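Local coordinates for protein berberine bridge enzyme-like 28 (Arabidopsis thaliana, PDB 5D79) that binds FAD as a secreted oxidoreductase of the berberine bridge enzyme-like family and is involved in adaptation to salt stress, at residues Ser88-Val93 / Leu206-Ser211; Asp282-Arg287 / Leu314-Glu319; Ser335-Val340 / Gly353-Arg358; Tyr425-Val430 / Glu456-Tyr461. All blocks are in the same frame, centred on the assembly; numbering follows the deposited sequence.

Contact 1 (Ser88-Val93 / Leu206-Ser211); sequences SDVQTV and LVVDAS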
# COMPACT_ATOMS: atom_id res chain seq x y z
N SER A 88 15.94 -19.89 -7.42
CA SER A 88 17.36 -20.13 -7.14
C SER A 88 18.21 -18.88 -7.34
O SER A 88 19.22 -18.70 -6.65
CB SER A 88 17.89 -21.27 -8.02
OG SER A 88 18.10 -20.83 -9.36
N ASP A 89 17.81 -18.04 -8.29
CA ASP A 89 18.50 -16.78 -8.55
C ASP A 89 18.48 -15.86 -7.34
O ASP A 89 19.50 -15.25 -7.01
CB ASP A 89 17.85 -16.04 -9.72
CG ASP A 89 17.98 -16.79 -11.02
OD1 ASP A 89 18.46 -17.95 -10.98
OD2 ASP A 89 17.59 -16.22 -12.07
N VAL A 90 17.32 -15.76 -6.70
CA VAL A 90 17.14 -14.92 -5.52
C VAL A 90 18.07 -15.38 -4.43
O VAL A 90 18.76 -14.57 -3.81
CB VAL A 90 15.69 -14.95 -4.99
CG1 VAL A 90 15.60 -14.21 -3.67
CG2 VAL A 90 14.75 -14.34 -6.01
N GLN A 91 18.08 -16.69 -4.20
CA GLN A 91 18.95 -17.31 -3.22
C GLN A 91 20.39 -16.90 -3.42
O GLN A 91 21.08 -16.51 -2.47
CB GLN A 91 18.83 -18.83 -3.30
CG GLN A 91 17.43 -19.36 -3.14
CD GLN A 91 17.39 -20.87 -3.15
OE1 GLN A 91 17.11 -21.48 -4.19
NE2 GLN A 91 17.67 -21.48 -2.00
N THR A 92 20.84 -16.99 -4.66
CA THR A 92 22.22 -16.70 -4.99
C THR A 92 22.54 -15.24 -4.71
O THR A 92 23.64 -14.92 -4.26
CB THR A 92 22.50 -17.03 -6.46
OG1 THR A 92 22.25 -18.43 -6.68
CG2 THR A 92 23.95 -16.72 -6.82
N VAL A 93 21.57 -14.36 -4.95
CA VAL A 93 21.78 -12.95 -4.67
C VAL A 93 21.95 -12.71 -3.18
O VAL A 93 22.87 -12.02 -2.75
CB VAL A 93 20.63 -12.10 -5.20
CG1 VAL A 93 20.82 -10.67 -4.77
CG2 VAL A 93 20.57 -12.18 -6.72
N LEU A 206 5.95 -18.25 0.42
CA LEU A 206 7.33 -18.67 0.26
C LEU A 206 8.22 -17.47 0.51
O LEU A 206 7.99 -16.40 -0.05
CB LEU A 206 7.60 -19.23 -1.14
CG LEU A 206 6.79 -20.44 -1.62
CD1 LEU A 206 7.07 -20.69 -3.09
CD2 LEU A 206 7.13 -21.65 -0.79
N VAL A 207 9.23 -17.63 1.36
CA VAL A 207 10.17 -16.54 1.61
C VAL A 207 11.63 -17.06 1.58
O VAL A 207 11.92 -18.18 2.03
CB VAL A 207 9.84 -15.83 2.96
CG1 VAL A 207 9.96 -16.79 4.13
CG2 VAL A 207 10.72 -14.60 3.18
N VAL A 208 12.54 -16.27 1.02
CA VAL A 208 13.97 -16.56 1.15
C VAL A 208 14.52 -15.77 2.33
O VAL A 208 14.41 -14.53 2.36
CB VAL A 208 14.75 -16.22 -0.13
CG1 VAL A 208 16.27 -16.28 0.12
CG2 VAL A 208 14.34 -17.15 -1.26
N ASP A 209 15.09 -16.48 3.31
CA ASP A 209 15.63 -15.82 4.50
C ASP A 209 17.12 -15.50 4.33
O ASP A 209 17.70 -15.76 3.27
CB ASP A 209 15.38 -16.67 5.77
CG ASP A 209 16.16 -17.97 5.78
OD1 ASP A 209 16.56 -18.44 4.71
OD2 ASP A 209 16.36 -18.53 6.87
N ALA A 210 17.72 -14.94 5.38
CA ALA A 210 19.10 -14.47 5.31
C ALA A 210 20.08 -15.60 4.99
O ALA A 210 21.22 -15.36 4.59
CB ALA A 210 19.49 -13.77 6.60
N SER A 211 19.64 -16.84 5.16
CA SER A 211 20.46 -17.99 4.78
C SER A 211 20.49 -18.21 3.26
O SER A 211 21.53 -18.58 2.70
CB SER A 211 19.94 -19.26 5.47
OG SER A 211 19.59 -19.00 6.81

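Contact 2 (Asp282-Arg287 / Leu314-Glu319); sequences DDLFIR and LALMEE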
# COMPACT_ATOMS: atom_id res chain seq x y z
N ASP A 282 -21.33 -4.70 7.22
CA ASP A 282 -20.04 -5.06 6.62
C ASP A 282 -20.09 -4.98 5.11
O ASP A 282 -19.06 -4.78 4.46
CB ASP A 282 -19.63 -6.47 7.04
CG ASP A 282 -19.18 -6.56 8.47
OD1 ASP A 282 -19.24 -5.54 9.18
OD2 ASP A 282 -18.78 -7.67 8.90
N ASP A 283 -21.28 -5.17 4.56
CA ASP A 283 -21.49 -5.16 3.11
C ASP A 283 -21.37 -3.77 2.47
O ASP A 283 -21.16 -3.65 1.27
CB ASP A 283 -22.87 -5.76 2.77
CG ASP A 283 -22.92 -7.27 2.97
OD1 ASP A 283 -21.86 -7.93 2.82
OD2 ASP A 283 -24.01 -7.81 3.27
N LEU A 284 -21.48 -2.72 3.28
CA LEU A 284 -21.46 -1.34 2.79
C LEU A 284 -20.15 -0.60 3.06
O LEU A 284 -19.76 -0.39 4.21
CB LEU A 284 -22.63 -0.55 3.40
CG LEU A 284 -22.78 0.91 2.95
CD1 LEU A 284 -22.81 1.00 1.43
CD2 LEU A 284 -24.05 1.53 3.53
N PHE A 285 -19.50 -0.19 1.98
CA PHE A 285 -18.27 0.59 2.01
C PHE A 285 -18.56 1.99 1.53
O PHE A 285 -18.98 2.16 0.39
CB PHE A 285 -17.21 -0.07 1.12
CG PHE A 285 -15.94 0.74 0.98
CD1 PHE A 285 -14.94 0.65 1.94
CD2 PHE A 285 -15.74 1.58 -0.11
CE1 PHE A 285 -13.77 1.39 1.80
CE2 PHE A 285 -14.57 2.31 -0.25
CZ PHE A 285 -13.59 2.22 0.71
N ILE A 286 -18.34 2.99 2.38
CA ILE A 286 -18.56 4.39 1.99
C ILE A 286 -17.34 5.28 2.26
O ILE A 286 -17.02 5.60 3.41
CB ILE A 286 -19.78 5.02 2.73
CG1 ILE A 286 -20.81 3.97 3.13
CG2 ILE A 286 -20.44 6.11 1.89
CD1 ILE A 286 -21.85 4.54 4.03
N ARG A 287 -16.68 5.68 1.18
CA ARG A 287 -15.50 6.55 1.24
C ARG A 287 -15.83 8.02 0.92
O ARG A 287 -16.71 8.32 0.11
CB ARG A 287 -14.43 6.01 0.28
CG ARG A 287 -13.42 7.05 -0.23
CD ARG A 287 -12.22 6.42 -0.95
NE ARG A 287 -11.46 5.54 -0.06
CZ ARG A 287 -10.50 4.72 -0.47
NH1 ARG A 287 -10.18 4.66 -1.77
NH2 ARG A 287 -9.85 3.94 0.39
N LEU A 314 -30.28 0.96 -1.23
CA LEU A 314 -31.09 2.18 -1.13
C LEU A 314 -31.88 2.23 0.17
O LEU A 314 -31.99 3.28 0.80
CB LEU A 314 -32.04 2.29 -2.33
CG LEU A 314 -31.34 2.53 -3.68
CD1 LEU A 314 -32.34 2.52 -4.84
CD2 LEU A 314 -30.55 3.83 -3.64
N ALA A 315 -32.45 1.09 0.55
CA ALA A 315 -33.23 0.99 1.77
C ALA A 315 -32.31 1.12 2.97
O ALA A 315 -32.69 1.68 4.00
CB ALA A 315 -33.97 -0.33 1.81
N LEU A 316 -31.10 0.60 2.83
CA LEU A 316 -30.12 0.67 3.91
C LEU A 316 -29.63 2.11 4.08
O LEU A 316 -29.38 2.56 5.19
CB LEU A 316 -28.95 -0.28 3.63
CG LEU A 316 -27.86 -0.39 4.70
CD1 LEU A 316 -28.41 -0.86 6.03
CD2 LEU A 316 -26.76 -1.32 4.23
N MET A 317 -29.53 2.85 2.98
CA MET A 317 -28.94 4.17 3.04
C MET A 317 -29.91 5.27 3.48
O MET A 317 -29.49 6.32 3.94
CB MET A 317 -28.32 4.55 1.69
CG MET A 317 -26.94 3.94 1.45
SD MET A 317 -25.56 4.98 1.99
CE MET A 317 -25.85 6.43 1.00
N GLU A 318 -31.21 5.03 3.32
CA GLU A 318 -32.21 6.00 3.80
C GLU A 318 -32.37 5.83 5.31
O GLU A 318 -32.74 6.77 6.03
CB GLU A 318 -33.55 5.82 3.07
CG GLU A 318 -33.52 6.18 1.59
CD GLU A 318 -34.28 5.19 0.73
OE1 GLU A 318 -34.84 4.22 1.29
OE2 GLU A 318 -34.32 5.37 -0.52
N GLU A 319 -32.08 4.62 5.76
CA GLU A 319 -32.12 4.23 7.16
C GLU A 319 -30.93 4.77 7.97
O GLU A 319 -31.11 5.35 9.04
CB GLU A 319 -32.17 2.70 7.25
CG GLU A 319 -31.81 2.11 8.61
CD GLU A 319 -32.98 2.11 9.57
OE1 GLU A 319 -34.06 2.63 9.20
OE2 GLU A 319 -32.81 1.59 10.70

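Contact 3 (Ser335-Val340 / Gly353-Arg358); sequences SWIESV and GVLTNR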
# COMPACT_ATOMS: atom_id res chain seq x y z
N SER A 335 -20.59 -6.27 -11.84
CA SER A 335 -19.85 -7.34 -11.17
C SER A 335 -18.76 -6.74 -10.28
O SER A 335 -18.43 -5.56 -10.40
CB SER A 335 -19.25 -8.30 -12.19
OG SER A 335 -18.21 -7.67 -12.92
N TRP A 336 -18.20 -7.53 -9.37
CA TRP A 336 -17.15 -6.99 -8.52
C TRP A 336 -15.93 -6.60 -9.36
O TRP A 336 -15.34 -5.55 -9.16
CB TRP A 336 -16.75 -7.97 -7.42
CG TRP A 336 -15.44 -7.61 -6.81
CD1 TRP A 336 -15.22 -6.69 -5.82
CD2 TRP A 336 -14.16 -8.13 -7.18
NE1 TRP A 336 -13.87 -6.61 -5.55
CE2 TRP A 336 -13.20 -7.48 -6.37
CE3 TRP A 336 -13.73 -9.08 -8.12
CZ2 TRP A 336 -11.84 -7.76 -6.47
CZ3 TRP A 336 -12.38 -9.35 -8.22
CH2 TRP A 336 -11.44 -8.69 -7.40
N ILE A 337 -15.58 -7.44 -10.33
CA ILE A 337 -14.42 -7.14 -11.13
C ILE A 337 -14.66 -5.85 -11.93
O ILE A 337 -13.73 -5.08 -12.18
CB ILE A 337 -14.04 -8.32 -12.09
CG1 ILE A 337 -12.72 -8.03 -12.81
CG2 ILE A 337 -15.16 -8.63 -13.09
CD1 ILE A 337 -11.55 -7.80 -11.85
N GLU A 338 -15.91 -5.59 -12.32
CA GLU A 338 -16.20 -4.35 -13.02
C GLU A 338 -16.09 -3.16 -12.06
O GLU A 338 -15.73 -2.05 -12.47
CB GLU A 338 -17.58 -4.41 -13.68
CG GLU A 338 -17.59 -5.24 -14.96
CD GLU A 338 -18.96 -5.36 -15.59
OE1 GLU A 338 -19.97 -5.43 -14.86
OE2 GLU A 338 -19.04 -5.40 -16.84
N SER A 339 -16.36 -3.40 -10.78
CA SER A 339 -16.27 -2.35 -9.76
C SER A 339 -14.80 -1.97 -9.50
O SER A 339 -14.50 -0.86 -9.08
CB SER A 339 -16.94 -2.79 -8.46
OG SER A 339 -16.09 -3.63 -7.71
N VAL A 340 -13.90 -2.91 -9.76
CA VAL A 340 -12.46 -2.65 -9.71
C VAL A 340 -12.06 -1.60 -10.77
O VAL A 340 -11.34 -0.65 -10.48
CB VAL A 340 -11.64 -3.96 -9.93
CG1 VAL A 340 -10.16 -3.66 -10.10
CG2 VAL A 340 -11.86 -4.94 -8.78
N GLY A 353 -9.11 -5.94 -19.60
CA GLY A 353 -7.69 -6.04 -19.90
C GLY A 353 -6.83 -4.89 -19.42
O GLY A 353 -5.62 -5.05 -19.30
N VAL A 354 -7.43 -3.74 -19.13
CA VAL A 354 -6.64 -2.59 -18.69
C VAL A 354 -6.06 -2.83 -17.30
O VAL A 354 -5.16 -2.12 -16.86
CB VAL A 354 -7.48 -1.31 -18.66
CG1 VAL A 354 -8.09 -1.06 -20.02
CG2 VAL A 354 -8.56 -1.39 -17.59
N LEU A 355 -6.58 -3.84 -16.62
CA LEU A 355 -6.10 -4.20 -15.30
C LEU A 355 -4.68 -4.70 -15.36
O LEU A 355 -3.93 -4.61 -14.39
CB LEU A 355 -7.01 -5.25 -14.69
CG LEU A 355 -8.40 -4.69 -14.44
CD1 LEU A 355 -9.23 -5.75 -13.79
CD2 LEU A 355 -8.34 -3.42 -13.58
N THR A 356 -4.31 -5.21 -16.54
CA THR A 356 -3.02 -5.84 -16.79
C THR A 356 -1.93 -4.87 -17.24
O THR A 356 -0.79 -5.29 -17.40
CB THR A 356 -3.15 -6.93 -17.86
OG1 THR A 356 -3.31 -6.32 -19.14
CG2 THR A 356 -4.36 -7.79 -17.59
N ASN A 357 -2.26 -3.60 -17.46
CA ASN A 357 -1.25 -2.61 -17.81
C ASN A 357 -0.35 -2.30 -16.63
O ASN A 357 -0.82 -2.14 -15.51
CB ASN A 357 -1.89 -1.31 -18.30
CG ASN A 357 -2.85 -1.52 -19.46
OD1 ASN A 357 -2.68 -2.43 -20.29
ND2 ASN A 357 -3.87 -0.67 -19.53
N ARG A 358 0.94 -2.22 -16.89
CA ARG A 358 1.89 -1.85 -15.87
C ARG A 358 2.65 -0.63 -16.35
O ARG A 358 3.86 -0.65 -16.45
CB ARG A 358 2.87 -2.99 -15.56
CG ARG A 358 2.29 -4.12 -14.73
CD ARG A 358 3.26 -5.28 -14.66
NE ARG A 358 4.39 -5.08 -13.74
CZ ARG A 358 4.82 -6.00 -12.88
NH1 ARG A 358 5.85 -5.74 -12.08
NH2 ARG A 358 4.21 -7.18 -12.82

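Contact 4 (Tyr425-Val430 / Glu456-Tyr461); sequences YEIQYV and EFMTPY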
# COMPACT_ATOMS: atom_id res chain seq x y z
N TYR A 425 -11.96 5.60 11.18
CA TYR A 425 -11.52 5.61 9.79
C TYR A 425 -10.06 6.02 9.67
O TYR A 425 -9.45 6.49 10.63
CB TYR A 425 -12.40 6.53 8.94
CG TYR A 425 -12.40 7.99 9.34
CD1 TYR A 425 -13.32 8.47 10.29
CD2 TYR A 425 -11.52 8.89 8.77
CE1 TYR A 425 -13.34 9.80 10.65
CE2 TYR A 425 -11.54 10.23 9.13
CZ TYR A 425 -12.45 10.68 10.08
OH TYR A 425 -12.48 12.01 10.44
N GLU A 426 -9.50 5.83 8.49
CA GLU A 426 -8.14 6.23 8.20
C GLU A 426 -8.22 7.41 7.24
O GLU A 426 -9.14 7.50 6.43
CB GLU A 426 -7.34 5.05 7.62
CG GLU A 426 -5.85 5.31 7.37
CD GLU A 426 -5.57 5.78 5.95
OE1 GLU A 426 -6.50 5.73 5.11
OE2 GLU A 426 -4.43 6.19 5.68
N ILE A 427 -7.28 8.34 7.36
CA ILE A 427 -7.30 9.50 6.50
C ILE A 427 -5.92 9.73 5.89
O ILE A 427 -4.91 9.72 6.60
CB ILE A 427 -7.80 10.76 7.28
CG1 ILE A 427 -7.75 12.01 6.41
CG2 ILE A 427 -7.01 10.97 8.55
CD1 ILE A 427 -8.49 13.16 7.03
N GLN A 428 -5.88 9.90 4.57
CA GLN A 428 -4.64 10.17 3.87
C GLN A 428 -4.66 11.55 3.26
O GLN A 428 -5.62 11.94 2.62
CB GLN A 428 -4.39 9.12 2.77
CG GLN A 428 -3.10 9.33 1.99
CD GLN A 428 -3.00 8.49 0.73
OE1 GLN A 428 -3.96 7.83 0.33
NE2 GLN A 428 -1.82 8.51 0.10
N TYR A 429 -3.60 12.31 3.48
CA TYR A 429 -3.40 13.59 2.82
C TYR A 429 -2.29 13.41 1.79
O TYR A 429 -1.14 13.14 2.14
CB TYR A 429 -3.02 14.68 3.82
CG TYR A 429 -3.50 14.45 5.25
CD1 TYR A 429 -2.75 13.66 6.14
CD2 TYR A 429 -4.67 15.04 5.72
CE1 TYR A 429 -3.18 13.46 7.44
CE2 TYR A 429 -5.10 14.83 7.02
CZ TYR A 429 -4.35 14.04 7.88
OH TYR A 429 -4.77 13.85 9.18
N VAL A 430 -2.62 13.55 0.51
CA VAL A 430 -1.63 13.30 -0.54
C VAL A 430 -1.70 14.39 -1.62
O VAL A 430 -2.77 14.78 -2.08
CB VAL A 430 -1.83 11.88 -1.16
CG1 VAL A 430 -3.28 11.67 -1.58
CG2 VAL A 430 -0.86 11.64 -2.31
N GLU A 456 0.07 18.66 10.33
CA GLU A 456 0.30 19.36 11.59
C GLU A 456 -1.03 19.90 12.14
O GLU A 456 -1.30 19.80 13.34
CB GLU A 456 1.31 20.50 11.42
CG GLU A 456 2.73 20.03 11.13
CD GLU A 456 3.25 19.04 12.14
OE1 GLU A 456 3.23 19.36 13.35
OE2 GLU A 456 3.68 17.93 11.74
N PHE A 457 -1.86 20.45 11.26
CA PHE A 457 -3.13 20.99 11.71
C PHE A 457 -3.98 19.92 12.36
O PHE A 457 -4.67 20.18 13.34
CB PHE A 457 -3.92 21.64 10.57
CG PHE A 457 -5.34 21.94 10.95
CD1 PHE A 457 -5.62 22.99 11.83
CD2 PHE A 457 -6.38 21.15 10.51
CE1 PHE A 457 -6.91 23.26 12.23
CE2 PHE A 457 -7.68 21.41 10.91
CZ PHE A 457 -7.95 22.47 11.78
N MET A 458 -3.92 18.70 11.82
CA MET A 458 -4.81 17.62 12.25
C MET A 458 -4.40 16.97 13.57
O MET A 458 -5.15 16.14 14.09
CB MET A 458 -4.91 16.56 11.16
CG MET A 458 -5.72 16.97 9.95
SD MET A 458 -7.48 17.09 10.34
CE MET A 458 -7.86 15.38 10.70
N THR A 459 -3.23 17.33 14.09
CA THR A 459 -2.67 16.71 15.30
C THR A 459 -3.68 16.53 16.46
O THR A 459 -3.87 15.41 16.94
CB THR A 459 -1.46 17.52 15.81
OG1 THR A 459 -0.47 17.63 14.78
CG2 THR A 459 -0.85 16.85 17.05
N PRO A 460 -4.36 17.61 16.90
CA PRO A 460 -5.23 17.40 18.06
C PRO A 460 -6.44 16.50 17.84
O PRO A 460 -7.13 16.21 18.80
CB PRO A 460 -5.72 18.82 18.37
CG PRO A 460 -5.73 19.48 17.06
CD PRO A 460 -4.50 18.98 16.38
N TYR A 461 -6.70 16.08 16.60
CA TYR A 461 -7.96 15.42 16.27
C TYR A 461 -7.79 13.93 15.94
O TYR A 461 -8.78 13.20 15.82
CB TYR A 461 -8.62 16.13 15.09
CG TYR A 461 -8.72 17.63 15.23
CD1 TYR A 461 -9.48 18.19 16.25
CD2 TYR A 461 -8.08 18.49 14.34
CE1 TYR A 461 -9.59 19.56 16.39
CE2 TYR A 461 -8.19 19.88 14.47
CZ TYR A 461 -8.95 20.40 15.50
OH TYR A 461 -9.09 21.76 15.67

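Contact 1 (Ser88-Val93 / Leu206-Ser211)
Ser88 O, one turn ahead of Thr92 in the helix whose Val90 and Gln91 lie against Val208, is gripped twice: Thr92 N comes to 3.1 Å from Ser88 O and Thr92 OG1 to 3.0 Å from it. The two donors approach from opposite faces of the carbonyl plane, and the hydroxyl is tilted 31° out of it. Helix 87-100 here packs on strand 202-208, a helix-on-sheet layer of the PCMH-type FAD-binding domain. Val208 projects from the strand toward the helix and supplies most of the strand's side of the contact. Its CG2 methyl lies 4.0 Å from Val90 CG1 and 4.2 Å from Gln91 CG. The two valines run alongside one another in opposite senses, touching by single branches. On the helix, Val90 CG1 stands opposite the backbone N (chi1 172°), which carries this methyl toward the strand. Gln91 offers only its aliphatic part to Val208; its amide NE2 passes on to hydrogen-bond Gly212 O, just beyond the strand segment. Leu240 touches both Val90 and Val208, while Ile214 touches Gln91 and Val208, extending the apolar packing into the neighbouring strands. One residue before Val90, Asp89 is held at both carboxylate oxygens, by a salt bridge from Lys86 and a backbone bond from Val85 N. Past the strand end, Ser211 OG donates to Asp209 OD2 at 3.3 Å from above the carboxylate plane, 51° out of it.

Contact 2 (Asp282-Arg287 / Leu314-Glu319)
Leu284 CD2 is the branch that meets both helix residues, lying 4.0 Å from Leu316 CD2 and 4.1 Å from Met317 SD. The two leucines overlap side by side, pointing in opposite senses, whereas Met317 lies nearly perpendicular across Leu284. Beside them, Ile286 CD1 approaches the same sulfur, Met317 SD, at 4.3 Å. Met317 does not start out toward the strand; the bend at chi2 (-91°) brings its sulfur round to the two aliphatic ends. Around this first shell, Tyr306 touches Leu284 and Leu316, Phe256 packs on Leu284 and Ile286, and Leu324 on Met317. These contacts lay helix 310-320 on the seven-stranded antiparallel sheet through its strand 284-292, the short segments crossing at -57° with their axes 11.3 Å apart. Backbone bonds to strand 298-306 keep the strand in place, and Trp273 NE1 donates to Ile286 O. Phe285 and Arg287 alternate with the touching residues; Phe285 CZ lies 3.7 Å above one face of the Arg287 guanidinium, offset toward its rim, and Arg287 NH2 is bonded to Thr401 OG1. Since only methyl groups and a thioether sulfur meet across the contact, the helix is held here by shape and burial of apolar surface, without directional polar bonds.

Contact 3 (Ser335-Val340 / Gly353-Arg358)
Apolar contact comes from Leu355, whose two methyl branches divide between residues one turn apart on a helix that begins with a capping box. Leu355 CD1 touches Ile337 CD1 at 3.7 Å, and Leu355 CD2 touches Val340 CG1 at 3.9 Å. Both helix side chains run at a slant to the leucine. Ile337 leaves the helix to one side, but with CG1 opposite the backbone N (chi1 -174°) and a further bend at chi2, its terminal methyl reaches the leucine. The leucine stands on a short 3-10 turn in the connection between helix 336-343 and strand 363-372, so the chain folds back onto the helix it has just left. Aromatic groups border the contact: Val340 CG2 lies 3.6 Å above one face of the Trp336 ring, offset toward the rim, and Trp336 packs edge-to-face with Tyr157. Tyr157 also touches Ile337 and Val340, while Tyr158 touches Leu355, so helix 153-163 of the FAD-binding part covers both segments. Polar bonds fix each segment separately. In the capping box, Glu338 N donates to Ser335 OG at 3.2 Å, and Ser335 N returns a nearly straight bond (177°) to the anti side of Glu338 OE1. Arg358, beyond the 3-10 turn, forms a salt bridge with Glu155 of helix 153-163. The 3-10 turn is closed by two donors on one acceptor: Thr356 N bonds Gly353 O, and Thr356 OG1 reaches Gly353 O at 2.6 Å in the carbonyl plane.

Contact 4 (Tyr425-Val430 / Glu456-Tyr461)
The ring of Tyr429 and its hydroxyl rest against the first carbons of Met458, which comes at the ring obliquely. Met458 CG is 3.7 Å from Tyr429 CE2 and 3.4 Å from Tyr429 OH, and Met458 CB is also close to that oxygen. In the other flat group, Tyr461, one ring face carries Pro460 CG 3.5 Å above the plane and over its centre, a proline carbon set on the ring of the next residue in sequence within the 3-10 turn. Met458 is bent at chi2 (-70°) and chi3, folding the chain back so that its methyl end reaches the strand: CE lies 4.3 Å from Ile427 CD1. Helix 441-458 is thereby packed on strand 425-434, the next-to-outermost strand of the seven-stranded antiparallel sheet. Its outer neighbour, strand 363-372, supplies Asp370, whose OD2 is hydrogen-bonded to Tyr429 OH, so the buried hydroxyl has a polar partner while its carbon neighbours belong to Met458. The inner neighbour, strand 396-402, brings Ile398 and Leu400 to Ile427; Ile384 of helix 378-388 touches Met458. After Met458, Thr459 sends two donors to Glu456 O from the same face of its plane: Thr459 N, and Thr459 OG1 at 2.7 Å from Glu456 O. That hydroxyl is tilted 29° from the carbonyl plane and is also hydrogen-bonded to Arg467 NH1.

Overall arrangement
The four contacts follow one another along the chain and none touches another. Contacts 1 and 2 lie on opposite sides of the chain's centre, about 46 Å apart between centres, with the FAD-binding domain at one end and the seven-stranded sheet at the other. Contacts 2 and 4 both pack a helix on that sheet and approach to about 6 Å between nearest atoms; Trp273 links them, bonding Ile286 O and meeting the Tyr425 ring edge-to-face. Contact 3 lies about 9 Å from contact 2 by nearest atoms. The bound FAD is about 8 Å from the side chain of Val90 in contact 1, and about 12 Å from those of Val340 in contact 3 and Ile427 in contact 4.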